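Local coordinates for protein kallikrein-10 (Homo sapiens, PDB 5LPE) that is a secreted, zymogen-like serine peptidase of the kallikrein subfamily that is inhibited by zinc and has a tumour-suppressor role in breast and prostate cancer, at residues R69-V74 with K100-V105; V19-G24 with L50-G55; S149-L154 with A174-G179; K157-F162 with Q212-Y217. All blocks are in the same frame, centred on the assembly; numbering follows the deposited sequence.

Interaction 1. Residues R69-V74 with K100-V105; sequences RTTRSV and KLARPV
T71 and R72 together face the single residue K100, a beta bulge in the antiparallel pairing of strands 66-75 and 97-101 of the first barrel of the chymotrypsin fold. The backbone forms the tight part of the contact. T71 N donates to K100 O (2.9 Å), K100 N in turn donates to R72 O at a nearly straight 170°, and beyond the bulge A102 N closes the ladder on R69 O. T70 and L101 form a non-hydrogen-bonded pair, with T70 CG2 lying 4.1 Å from L101 CD2. T70 OG1 is hydrogen-bonded to L50 O, and L101 packs on A52 and V39 within the barrel. On the outer side the extra residue brings T71, R72 and K100 out over the same surface. Here T71 and R72 are exposed, and the packing is looser and made by aliphatic stems: R72 CB rests 3.6 Å from K100 CB. The two chains then part, leaving R72 NH1 and K100 NZ 6.3 Å apart, so the like charges are not in contact. The lysine has its CG anti to the backbone N (chi1 -165°), a turn that carries its chain past the threonine hydroxyl, with K100 CD 3.6 Å from T71 OG1.

Interaction 2. Residues V19-G24 with L50-G55; sequences VSLFNG and LWARVG
L21 CD2 lies 3.6 Å from A52 CB, at the centre of the antiparallel seam where strand 51-54 meets strand 18-23 and closes the first barrel of the chymotrypsin fold. V19 CG2 continues this inward face against V54 CG1 (3.7 Å), and L50 crosses L21 at about a right angle; L99 and L101 of another strand pack against the same group. Outward, the ladder runs through the hydrogen-bonded pairs S20-R53 and F22-W51, with F22 N giving W51 O an almost straight bond (171°). On the outer face the F22 ring and the six-membered ring of W51 form an offset stack, planes at 24° and centroids 4.7 Å apart, while F22 CB sits over the indole's five-membered ring. The tryptophan reaches this place with CG between its backbone N and carbonyl carbon (chi1 57°). Its edge meets the turn: W51 NE1 donates to G24 O at 2.7 Å, the acceptor lying in the ring plane. Replacing the indole with an alanine would probably leave the phenylalanine ring without its stacking partner and the G24 carbonyl without this donor. One indole joins an apolar face to a directional N-H, tying the turn that follows strand 18-23 to strand 51-54.

Interaction 3. Residues S149-L154 with A174-G179; sequences SSITIL and AGLDRG. With SO4 (sulfate ion), chain D.
This is an antiparallel strand pairing in the second barrel of the chymotrypsin fold, T152 on strand 147-153 facing G175 on strand 171-176. The two residues form a hydrogen-bonded pair: T152 N to G175 O is 2.7 Å and nearly straight (170°), and G175 N returns a more bent bond to T152 O. On the face turned to the barrel interior, I151 CD1 lies between A174 CB (3.5 Å) and L176 CD1 (3.7 Å), with L191 and Y217 among its apolar neighbours. On the other face L154 CG sits 3.7 Å from G175 N. Farther along, the two segments separate, and S150 OG makes only a weak hydrogen bond to D177 OD2. Past this point R178 turns its guanidinium edge to a sulfate ion, probably from the crystallisation liquor. Bends at chi2 and chi3 (-58° and -78°) place the group so that R178 NE (2.6 Å) and R178 NH2 both donate to sulfate O4, while G179 N donates to O3 at 3.0 Å. S210 and A211 also bind the ion. The chemistry thus changes from an apolar barrel wall to a surface site where one cationic side chain and backbone N-H groups meet an anion.

Interaction 4. Residues K157-F162 with Q212-Y217; sequences KECEVF and QHPAVY
F162, on a short, weakly bonded helix about 159-162, lays its ring against P214, which precedes strand 215-219 of the second barrel of the chymotrypsin fold; the contact fastens the helix to the outside of that barrel. The central interaction is CH-pi. P214 CD stands 3.6 Å from the centroid of the F162 ring and only 13° off the ring normal, so the proline methylene sits squarely over the middle of the face. F162 has CG anti to its carbonyl carbon (chi1 -67°), which swings the ring toward the other segment. Apolar packing continues along the same proline: C159 SG touches P214 CG at 3.7 Å, and V216 CG2 is more distant, 4.3 Å from C159 SG. That sulfur is bonded to C173 of strand 171-176, a disulfide that ties the helix covalently to the strand next to V216. Replacing the phenylalanine with a serine would probably open a gap over P214 CD and lose the CH-pi contact, leaving C159 alone of segment 157-162 packed on the proline. Polar groups play a smaller part. H213, whose imidazole NE2 is hydrogen-bonded to V205 O, offers the phenylalanine mainly its backbone and CB, and P214 O accepts a hydrogen bond from the OH of Y163, the residue after F162. At the far end of the ring, F162 CE2 approaches the backbone carbonyl of Q212, 3.4 Å from Q212 O.

The four contacts fall into two pairs, one in each beta barrel of the chymotrypsin fold. Interactions 1 and 2, with centres about 11 Å apart, share the first barrel through neighbouring strands 66-75 and 51-54; interaction 2 is complete before interaction 1 begins in the chain. Interactions 3 and 4, also about 11 Å apart, belong to the second barrel, where strands 171-176 and 215-219 are neighbours and A174 N probably bonds to A215 O. Their segments alternate along the chain, so helix 159-162 falls between strands 147-153 and 171-176. The pairs lie on opposite sides of the chain's centre, with about 26 to 33 Å between contact centres, consistent with two barrels flanking the catalytic cleft of this family.

Interaction 1. Residues R69-V74 with K100-V105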
loop_
_atom_site.group_PDB
_atom_site.type_symbol
_atom_site.label_atom_id
_atom_site.label_comp_id
_atom_site.label_asym_id
_atom_site.label_seq_id
_atom_site.Cartn_x
_atom_site.Cartn_y
_atom_site.Cartn_z
ATOM N N ARG A 69 -6.433 11.422 -12.817
ATOM C CA ARG A 69 -5.442 10.673 -13.556
ATOM C C ARG A 69 -4.070 11.147 -13.182
ATOM O O ARG A 69 -3.891 12.225 -12.618
ATOM C CB ARG A 69 -5.603 10.831 -15.040
ATOM C CG ARG A 69 -6.850 10.277 -15.423
ATOM C CD ARG A 69 -7.057 10.607 -16.785
ATOM N NE ARG A 69 -8.109 11.581 -16.860
ATOM C CZ ARG A 69 -8.861 11.683 -17.930
ATOM N NH1 ARG A 69 -9.867 12.552 -17.968
ATOM N NH2 ARG A 69 -8.685 10.772 -18.888
ATOM N N THR A 70 -3.101 10.335 -13.538
ATOM C CA THR A 70 -1.740 10.605 -13.133
ATOM C C THR A 70 -0.974 11.213 -14.303
ATOM O O THR A 70 -1.297 10.993 -15.474
ATOM C CB THR A 70 -1.083 9.329 -12.590
ATOM O OG1 THR A 70 -1.058 8.333 -13.603
ATOM C CG2 THR A 70 -1.912 8.789 -11.444
ATOM N N THR A 71 -0.032 12.085 -13.969
ATOM C CA THR A 71 0.916 12.608 -14.939
ATOM C C THR A 71 2.321 12.156 -14.563
ATOM O O THR A 71 2.865 11.246 -15.190
ATOM C CB THR A 71 0.821 14.129 -15.007
ATOM O OG1 THR A 71 0.852 14.655 -13.673
ATOM C CG2 THR A 71 -0.476 14.545 -15.663
ATOM N N ARG A 72 2.909 12.742 -13.527
ATOM C CA ARG A 72 4.239 12.328 -13.106
ATOM C C ARG A 72 4.156 10.999 -12.382
ATOM O O ARG A 72 3.274 10.782 -11.542
ATOM C CB ARG A 72 4.881 13.390 -12.218
ATOM C CG ARG A 72 5.135 14.704 -12.945
ATOM C CD ARG A 72 5.934 15.623 -12.077
ATOM N NE ARG A 72 7.247 15.075 -11.793
ATOM C CZ ARG A 72 7.977 15.425 -10.738
ATOM N NH1 ARG A 72 7.501 16.319 -9.874
ATOM N NH2 ARG A 72 9.180 14.883 -10.548
ATOM N N SER A 73 5.029 10.080 -12.764
ATOM C CA SER A 73 5.166 8.808 -12.068
ATOM C C SER A 73 6.639 8.610 -11.764
ATOM O O SER A 73 7.414 8.261 -12.660
ATOM C CB SER A 73 4.650 7.676 -12.929
ATOM O OG SER A 73 5.444 7.628 -14.091
ATOM N N VAL A 74 7.007 8.743 -10.498
ATOM C CA VAL A 74 8.403 8.714 -10.093
ATOM C C VAL A 74 8.648 7.377 -9.406
ATOM O O VAL A 74 8.169 7.117 -8.296
ATOM C CB VAL A 74 8.758 9.906 -9.198
ATOM C CG1 VAL A 74 10.220 9.860 -8.802
ATOM C CG2 VAL A 74 8.458 11.198 -9.940
ATOM N N LYS A 100 1.674 11.263 -9.484
ATOM C CA LYS A 100 1.141 12.606 -9.334
ATOM C C LYS A 100 -0.237 12.697 -9.982
ATOM O O LYS A 100 -0.417 12.283 -11.128
ATOM C CB LYS A 100 2.080 13.643 -9.935
ATOM C CG LYS A 100 1.722 15.051 -9.479
ATOM C CD LYS A 100 1.971 16.055 -10.568
ATOM C CE LYS A 100 2.343 17.395 -9.978
ATOM N NZ LYS A 100 1.436 17.737 -8.873
ATOM N N LEU A 101 -1.206 13.237 -9.250
ATOM C CA LEU A 101 -2.542 13.428 -9.806
ATOM C C LEU A 101 -2.602 14.678 -10.687
ATOM O O LEU A 101 -2.025 15.724 -10.367
ATOM C CB LEU A 101 -3.588 13.517 -8.690
ATOM C CG LEU A 101 -3.681 12.337 -7.718
ATOM C CD1 LEU A 101 -4.928 12.428 -6.829
ATOM C CD2 LEU A 101 -3.633 11.013 -8.465
ATOM N N ALA A 102 -3.293 14.550 -11.820
ATOM C CA ALA A 102 -3.431 15.666 -12.746
ATOM C C ALA A 102 -3.938 16.895 -12.017
ATOM O O ALA A 102 -3.302 17.952 -12.035
ATOM C CB ALA A 102 -4.371 15.281 -13.890
ATOM N N ARG A 103 -5.051 16.747 -11.311
ATOM C CA ARG A 103 -5.644 17.801 -10.516
ATOM C C ARG A 103 -5.685 17.385 -9.047
ATOM O O ARG A 103 -5.892 16.202 -8.737
ATOM C CB ARG A 103 -7.064 18.121 -11.008
ATOM C CG ARG A 103 -7.140 18.452 -12.495
ATOM C CD ARG A 103 -8.565 18.782 -12.944
ATOM N NE ARG A 103 -9.387 17.605 -13.241
ATOM C CZ ARG A 103 -10.459 17.241 -12.540
ATOM N NH1 ARG A 103 -10.853 17.955 -11.488
ATOM N NH2 ARG A 103 -11.148 16.167 -12.894
ATOM N N PRO A 104 -5.495 18.335 -8.127
ATOM C CA PRO A 104 -5.486 17.996 -6.699
ATOM C C PRO A 104 -6.822 17.442 -6.234
ATOM O O PRO A 104 -7.889 17.804 -6.737
ATOM C CB PRO A 104 -5.187 19.335 -6.009
ATOM C CG PRO A 104 -4.681 20.234 -7.075
ATOM C CD PRO A 104 -5.296 19.772 -8.356
ATOM N N VAL A 105 -6.746 16.548 -5.252
ATOM C CA VAL A 105 -7.933 16.131 -4.527
ATOM C C VAL A 105 -8.481 17.320 -3.742
ATOM O O VAL A 105 -7.737 18.223 -3.342
ATOM C CB VAL A 105 -7.565 14.951 -3.610
ATOM C CG1 VAL A 105 -8.436 14.911 -2.390
ATOM C CG2 VAL A 105 -7.668 13.660 -4.367
#

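Interaction 2. Residues V19-G24 with L50-G55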
loop_
_atom_site.group_PDB
_atom_site.type_symbol
_atom_site.label_atom_id
_atom_site.label_comp_id
_atom_site.label_asym_id
_atom_site.label_seq_id
_atom_site.Cartn_x
_atom_site.Cartn_y
_atom_site.Cartn_z
ATOM N N VAL A 19 -6.947 4.210 -2.436
ATOM C CA VAL A 19 -6.914 4.608 -3.843
ATOM C C VAL A 19 -6.868 3.354 -4.703
ATOM O O VAL A 19 -6.042 2.465 -4.465
ATOM C CB VAL A 19 -5.704 5.509 -4.170
ATOM C CG1 VAL A 19 -5.658 5.805 -5.664
ATOM C CG2 VAL A 19 -5.748 6.818 -3.368
ATOM N N SER A 20 -7.743 3.286 -5.704
ATOM C CA SER A 20 -7.696 2.249 -6.728
ATOM C C SER A 20 -7.106 2.835 -8.001
ATOM O O SER A 20 -7.523 3.911 -8.444
ATOM C CB SER A 20 -9.085 1.675 -7.005
ATOM O OG SER A 20 -10.070 2.685 -6.974
ATOM N N LEU A 21 -6.134 2.135 -8.575
ATOM C CA LEU A 21 -5.442 2.580 -9.776
ATOM C C LEU A 21 -5.865 1.703 -10.939
ATOM O O LEU A 21 -5.847 0.471 -10.838
ATOM C CB LEU A 21 -3.922 2.526 -9.597
ATOM C CG LEU A 21 -3.317 3.546 -8.645
ATOM C CD1 LEU A 21 -1.895 3.191 -8.308
ATOM C CD2 LEU A 21 -3.378 4.921 -9.270
ATOM N N PHE A 22 -6.242 2.332 -12.040
ATOM C CA PHE A 22 -6.668 1.604 -13.219
ATOM C C PHE A 22 -5.738 1.894 -14.385
ATOM O O PHE A 22 -5.294 3.033 -14.568
ATOM C CB PHE A 22 -8.099 1.957 -13.596
ATOM C CG PHE A 22 -9.103 1.502 -12.601
ATOM C CD1 PHE A 22 -9.438 2.298 -11.525
ATOM C CD2 PHE A 22 -9.714 0.273 -12.732
ATOM C CE1 PHE A 22 -10.370 1.874 -10.595
ATOM C CE2 PHE A 22 -10.644 -0.153 -11.804
ATOM C CZ PHE A 22 -10.970 0.647 -10.738
ATOM N N ASN A 23 -5.427 0.842 -15.144
ATOM C CA ASN A 23 -4.841 0.937 -16.478
ATOM C C ASN A 23 -5.918 0.574 -17.493
ATOM O O ASN A 23 -6.647 -0.408 -17.307
ATOM C CB ASN A 23 -3.623 0.014 -16.620
ATOM C CG ASN A 23 -3.051 0.005 -18.040
ATOM O OD1 ASN A 23 -3.109 -1.010 -18.737
ATOM N ND2 ASN A 23 -2.506 1.144 -18.470
ATOM N N GLY A 24 -6.024 1.369 -18.554
ATOM C CA GLY A 24 -7.164 1.233 -19.445
ATOM C C GLY A 24 -8.441 1.355 -18.646
ATOM O O GLY A 24 -8.611 2.284 -17.846
ATOM N N LEU A 50 -1.649 5.217 -15.878
ATOM C CA LEU A 50 -2.589 4.876 -14.819
ATOM C C LEU A 50 -3.549 6.027 -14.555
ATOM O O LEU A 50 -3.305 7.174 -14.941
ATOM C CB LEU A 50 -1.861 4.525 -13.517
ATOM C CG LEU A 50 -1.093 3.211 -13.459
ATOM C CD1 LEU A 50 -0.600 2.961 -12.047
ATOM C CD2 LEU A 50 -1.963 2.065 -13.943
ATOM N N TRP A 51 -4.648 5.706 -13.873
ATOM C CA TRP A 51 -5.541 6.729 -13.358
ATOM C C TRP A 51 -6.150 6.247 -12.047
ATOM O O TRP A 51 -6.357 5.049 -11.844
ATOM C CB TRP A 51 -6.623 7.108 -14.381
ATOM C CG TRP A 51 -7.486 5.990 -14.888
ATOM C CD1 TRP A 51 -7.192 5.120 -15.902
ATOM C CD2 TRP A 51 -8.813 5.646 -14.436
ATOM N NE1 TRP A 51 -8.241 4.243 -16.091
ATOM C CE2 TRP A 51 -9.250 4.550 -15.212
ATOM C CE3 TRP A 51 -9.665 6.153 -13.449
ATOM C CZ2 TRP A 51 -10.499 3.947 -15.025
ATOM C CZ3 TRP A 51 -10.915 5.547 -13.269
ATOM C CH2 TRP A 51 -11.312 4.457 -14.053
ATOM N N ALA A 52 -6.447 7.200 -11.166
ATOM C CA ALA A 52 -6.672 6.947 -9.749
ATOM C C ALA A 52 -8.089 7.329 -9.349
ATOM O O ALA A 52 -8.485 8.493 -9.490
ATOM C CB ALA A 52 -5.666 7.727 -8.900
ATOM N N ARG A 53 -8.837 6.355 -8.825
ATOM C CA ARG A 53 -10.116 6.604 -8.170
ATOM C C ARG A 53 -9.873 6.708 -6.670
ATOM O O ARG A 53 -9.407 5.750 -6.050
ATOM C CB ARG A 53 -11.124 5.496 -8.467
ATOM C CG ARG A 53 -12.557 5.933 -8.172
ATOM C CD ARG A 53 -13.602 4.854 -8.423
ATOM N NE ARG A 53 -14.299 4.516 -7.185
ATOM C CZ ARG A 53 -14.017 3.452 -6.438
ATOM N NH1 ARG A 53 -14.698 3.227 -5.316
ATOM N NH2 ARG A 53 -13.060 2.608 -6.814
ATOM N N VAL A 54 -10.187 7.855 -6.087
ATOM C CA VAL A 54 -9.867 8.101 -4.684
ATOM C C VAL A 54 -11.145 8.153 -3.858
ATOM O O VAL A 54 -12.219 8.493 -4.353
ATOM C CB VAL A 54 -9.044 9.395 -4.501
ATOM C CG1 VAL A 54 -7.730 9.286 -5.243
ATOM C CG2 VAL A 54 -9.825 10.596 -4.974
ATOM N N GLY A 55 -11.029 7.766 -2.594
ATOM C CA GLY A 55 -12.111 7.945 -1.641
ATOM C C GLY A 55 -13.094 6.812 -1.390
ATOM O O GLY A 55 -13.550 6.112 -2.307
#

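Interaction 3. Residues S149-L154 with A174-G179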
loop_
_atom_site.group_PDB
_atom_site.type_symbol
_atom_site.label_atom_id
_atom_site.label_comp_id
_atom_site.label_asym_id
_atom_site.label_seq_id
_atom_site.Cartn_x
_atom_site.Cartn_y
_atom_site.Cartn_z
ATOM N N SER A 149 -8.501 -6.297 7.830
ATOM C CA SER A 149 -7.886 -7.423 8.521
ATOM C C SER A 149 -6.738 -6.876 9.353
ATOM O O SER A 149 -5.943 -6.063 8.862
ATOM C CB SER A 149 -7.357 -8.483 7.552
ATOM O OG SER A 149 -8.217 -8.669 6.443
ATOM N N SER A 150 -6.669 -7.297 10.609
ATOM C CA SER A 150 -5.578 -6.888 11.472
ATOM C C SER A 150 -4.356 -7.743 11.191
ATOM O O SER A 150 -4.447 -8.884 10.736
ATOM C CB SER A 150 -5.986 -6.968 12.947
ATOM O OG SER A 150 -6.544 -8.233 13.225
ATOM N N ILE A 151 -3.195 -7.162 11.419
ATOM C CA ILE A 151 -1.951 -7.778 10.988
ATOM C C ILE A 151 -0.922 -7.506 12.060
ATOM O O ILE A 151 -0.948 -6.456 12.709
ATOM C CB ILE A 151 -1.517 -7.249 9.584
ATOM C CG1 ILE A 151 -1.219 -8.404 8.632
ATOM C CG2 ILE A 151 -0.323 -6.353 9.704
ATOM C CD1 ILE A 151 -1.272 -8.043 7.160
ATOM N N THR A 152 -0.005 -8.449 12.210
ATOM C CA THR A 152 1.025 -8.396 13.236
ATOM C C THR A 152 2.381 -8.239 12.583
ATOM O O THR A 152 2.778 -9.081 11.782
ATOM C CB THR A 152 1.003 -9.655 14.113
ATOM O OG1 THR A 152 -0.304 -9.806 14.698
ATOM C CG2 THR A 152 2.058 -9.575 15.199
ATOM N N ILE A 153 3.084 -7.162 12.909
ATOM C CA ILE A 153 4.426 -7.013 12.368
ATOM C C ILE A 153 5.275 -8.155 12.905
ATOM O O ILE A 153 5.332 -8.391 14.115
ATOM C CB ILE A 153 5.034 -5.649 12.728
ATOM C CG1 ILE A 153 4.149 -4.488 12.271
ATOM C CG2 ILE A 153 6.435 -5.536 12.136
ATOM C CD1 ILE A 153 4.019 -4.361 10.791
ATOM N N LEU A 154 5.903 -8.888 12.011
ATOM C CA LEU A 154 6.855 -9.910 12.383
ATOM C C LEU A 154 8.251 -9.322 12.310
ATOM O O LEU A 154 8.457 -8.188 11.873
ATOM C CB LEU A 154 6.728 -11.130 11.475
ATOM C CG LEU A 154 5.333 -11.742 11.390
ATOM C CD1 LEU A 154 5.380 -12.991 10.520
ATOM C CD2 LEU A 154 4.796 -12.046 12.789
ATOM N N ALA A 174 4.304 -8.801 7.383
ATOM C CA ALA A 174 3.090 -8.600 8.158
ATOM C C ALA A 174 2.382 -9.937 8.301
ATOM O O ALA A 174 1.904 -10.496 7.314
ATOM C CB ALA A 174 2.195 -7.582 7.475
ATOM N N GLY A 175 2.351 -10.479 9.517
ATOM C CA GLY A 175 1.608 -11.705 9.756
ATOM C C GLY A 175 0.119 -11.442 9.825
ATOM O O GLY A 175 -0.339 -10.598 10.601
ATOM N N LEU A 176 -0.644 -12.205 9.056
ATOM C CA LEU A 176 -2.100 -12.147 9.039
ATOM C C LEU A 176 -2.633 -13.218 9.966
ATOM O O LEU A 176 -2.061 -14.300 10.055
ATOM C CB LEU A 176 -2.630 -12.393 7.630
ATOM C CG LEU A 176 -4.000 -11.894 7.203
ATOM C CD1 LEU A 176 -4.089 -10.407 7.397
ATOM C CD2 LEU A 176 -4.189 -12.234 5.733
ATOM N N ASP A 177 -3.721 -12.938 10.657
ATOM C CA ASP A 177 -4.194 -13.940 11.595
ATOM C C ASP A 177 -4.788 -15.137 10.847
ATOM O O ASP A 177 -5.279 -15.015 9.719
ATOM C CB ASP A 177 -5.180 -13.314 12.579
ATOM C CG ASP A 177 -4.584 -12.090 13.281
ATOM O OD1 ASP A 177 -3.342 -11.882 13.175
ATOM O OD2 ASP A 177 -5.351 -11.335 13.928
ATOM N N ARG A 178 -4.700 -16.311 11.493
ATOM C CA ARG A 178 -5.090 -17.589 10.898
ATOM C C ARG A 178 -6.532 -17.558 10.422
ATOM O O ARG A 178 -7.373 -16.831 10.957
ATOM C CB ARG A 178 -4.940 -18.729 11.914
ATOM C CG ARG A 178 -3.522 -19.224 12.119
ATOM C CD ARG A 178 -2.870 -19.721 10.826
ATOM N NE ARG A 178 -3.324 -21.056 10.465
ATOM C CZ ARG A 178 -2.870 -22.169 11.030
ATOM N NH1 ARG A 178 -1.947 -22.096 11.987
ATOM N NH2 ARG A 178 -3.339 -23.353 10.643
ATOM N N GLY A 179 -6.826 -18.347 9.398
ATOM C CA GLY A 179 -8.170 -18.325 8.878
ATOM C C GLY A 179 -8.502 -17.143 7.994
ATOM O O GLY A 179 -9.587 -17.126 7.409
HETATM S S SO4 D . -5.011 -21.265 7.519
HETATM O O1 SO4 D . -6.228 -21.546 6.724
HETATM O O2 SO4 D . -3.824 -21.780 6.802
HETATM O O3 SO4 D . -4.876 -19.803 7.711
HETATM O O4 SO4 D . -5.117 -21.928 8.838
#

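Interaction 4. Residues K157-F162 with Q212-Y217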
loop_
_atom_site.group_PDB
_atom_site.type_symbol
_atom_site.label_atom_id
_atom_site.label_comp_id
_atom_site.label_asym_id
_atom_site.label_seq_id
_atom_site.Cartn_x
_atom_site.Cartn_y
_atom_site.Cartn_z
ATOM N N LYS A 157 13.322 -11.566 10.393
ATOM C CA LYS A 157 14.028 -12.756 10.834
ATOM C C LYS A 157 13.195 -13.973 10.469
ATOM O O LYS A 157 13.636 -14.829 9.697
ATOM C CB LYS A 157 14.286 -12.680 12.350
ATOM C CG LYS A 157 15.291 -11.608 12.769
ATOM C CD LYS A 157 14.785 -10.803 13.951
ATOM C CE LYS A 157 15.366 -11.316 15.249
ATOM N NZ LYS A 157 14.361 -12.037 16.065
ATOM N N GLU A 158 11.984 -14.053 11.031
ATOM C CA GLU A 158 11.091 -15.170 10.763
ATOM C C GLU A 158 10.375 -15.034 9.425
ATOM O O GLU A 158 9.598 -15.923 9.054
ATOM C CB GLU A 158 10.104 -15.302 11.916
ATOM C CG GLU A 158 9.431 -16.665 12.041
ATOM C CD GLU A 158 7.946 -16.561 11.848
ATOM O OE1 GLU A 158 7.433 -15.428 11.940
ATOM O OE2 GLU A 158 7.291 -17.588 11.588
ATOM N N CYS A 159 10.621 -13.944 8.695
ATOM C CA CYS A 159 10.287 -13.916 7.279
ATOM C C CYS A 159 11.362 -14.560 6.425
ATOM O O CYS A 159 11.071 -14.996 5.305
ATOM C CB CYS A 159 10.060 -12.485 6.819
ATOM S SG CYS A 159 8.667 -12.349 5.715
ATOM N N GLU A 160 12.594 -14.629 6.931
ATOM C CA GLU A 160 13.635 -15.405 6.277
ATOM C C GLU A 160 13.353 -16.896 6.391
ATOM O O GLU A 160 13.914 -17.686 5.625
ATOM C CB GLU A 160 14.998 -15.059 6.889
ATOM C CG GLU A 160 16.185 -15.175 5.939
ATOM C CD GLU A 160 16.773 -16.577 5.861
ATOM O OE1 GLU A 160 17.555 -16.830 4.922
ATOM O OE2 GLU A 160 16.467 -17.426 6.732
ATOM N N VAL A 161 12.484 -17.286 7.326
ATOM C CA VAL A 161 12.058 -18.673 7.430
ATOM C C VAL A 161 11.124 -19.030 6.283
ATOM O O VAL A 161 11.273 -20.076 5.642
ATOM C CB VAL A 161 11.403 -18.910 8.802
ATOM C CG1 VAL A 161 10.477 -20.127 8.770
ATOM C CG2 VAL A 161 12.473 -19.076 9.866
ATOM N N PHE A 162 10.159 -18.167 5.988
ATOM C CA PHE A 162 9.242 -18.464 4.899
ATOM C C PHE A 162 9.860 -18.201 3.537
ATOM O O PHE A 162 9.459 -18.835 2.551
ATOM C CB PHE A 162 7.974 -17.646 5.049
ATOM C CG PHE A 162 7.174 -18.018 6.235
ATOM C CD1 PHE A 162 7.435 -17.442 7.475
ATOM C CD2 PHE A 162 6.163 -18.959 6.123
ATOM C CE1 PHE A 162 6.695 -17.792 8.578
ATOM C CE2 PHE A 162 5.415 -19.317 7.228
ATOM C CZ PHE A 162 5.681 -18.733 8.460
ATOM N N GLN A 212 -0.948 -18.690 6.617
ATOM C CA GLN A 212 0.284 -19.083 7.283
ATOM C C GLN A 212 1.477 -18.281 6.773
ATOM O O GLN A 212 2.370 -17.949 7.558
ATOM C CB GLN A 212 0.489 -20.597 7.134
ATOM C CG GLN A 212 -0.598 -21.414 7.880
ATOM C CD GLN A 212 -0.214 -22.871 8.203
ATOM O OE1 GLN A 212 0.946 -23.263 8.104
ATOM N NE2 GLN A 212 -1.205 -23.673 8.592
ATOM N N HIS A 213 1.490 -17.907 5.465
ATOM C CA HIS A 213 2.683 -17.146 5.096
ATOM C C HIS A 213 2.437 -15.638 5.235
ATOM O O HIS A 213 1.349 -15.152 4.901
ATOM C CB HIS A 213 3.095 -17.460 3.668
ATOM C CG HIS A 213 2.070 -17.074 2.657
ATOM N ND1 HIS A 213 0.851 -17.707 2.556
ATOM C CD2 HIS A 213 2.061 -16.093 1.723
ATOM C CE1 HIS A 213 0.144 -17.147 1.589
ATOM N NE2 HIS A 213 0.852 -16.162 1.070
ATOM N N PRO A 214 3.426 -14.891 5.734
ATOM C CA PRO A 214 3.305 -13.433 5.797
ATOM C C PRO A 214 3.588 -12.763 4.463
ATOM O O PRO A 214 4.312 -13.279 3.609
ATOM C CB PRO A 214 4.372 -13.049 6.826
ATOM C CG PRO A 214 5.446 -14.020 6.548
ATOM C CD PRO A 214 4.705 -15.334 6.318
ATOM N N ALA A 215 3.014 -11.578 4.302
ATOM C CA ALA A 215 3.288 -10.789 3.119
ATOM C C ALA A 215 4.493 -9.900 3.365
ATOM O O ALA A 215 4.947 -9.721 4.492
ATOM C CB ALA A 215 2.080 -9.933 2.737
ATOM N N VAL A 216 4.950 -9.261 2.298
ATOM C CA VAL A 216 6.184 -8.497 2.311
ATOM C C VAL A 216 5.835 -7.088 1.867
ATOM O O VAL A 216 5.424 -6.872 0.719
ATOM C CB VAL A 216 7.266 -9.122 1.421
ATOM C CG1 VAL A 216 8.486 -8.199 1.330
ATOM C CG2 VAL A 216 7.669 -10.469 1.966
ATOM N N TYR A 217 5.986 -6.133 2.783
ATOM C CA TYR A 217 5.671 -4.736 2.551
ATOM C C TYR A 217 6.953 -3.918 2.516
ATOM O O TYR A 217 7.935 -4.239 3.199
ATOM C CB TYR A 217 4.757 -4.192 3.640
ATOM C CG TYR A 217 3.354 -4.733 3.604
ATOM C CD1 TYR A 217 3.053 -5.990 4.123
ATOM C CD2 TYR A 217 2.313 -3.963 3.095
ATOM C CE1 TYR A 217 1.757 -6.477 4.100
ATOM C CE2 TYR A 217 1.001 -4.437 3.069
ATOM C CZ TYR A 217 0.725 -5.698 3.573
ATOM O OH TYR A 217 -0.580 -6.184 3.542
#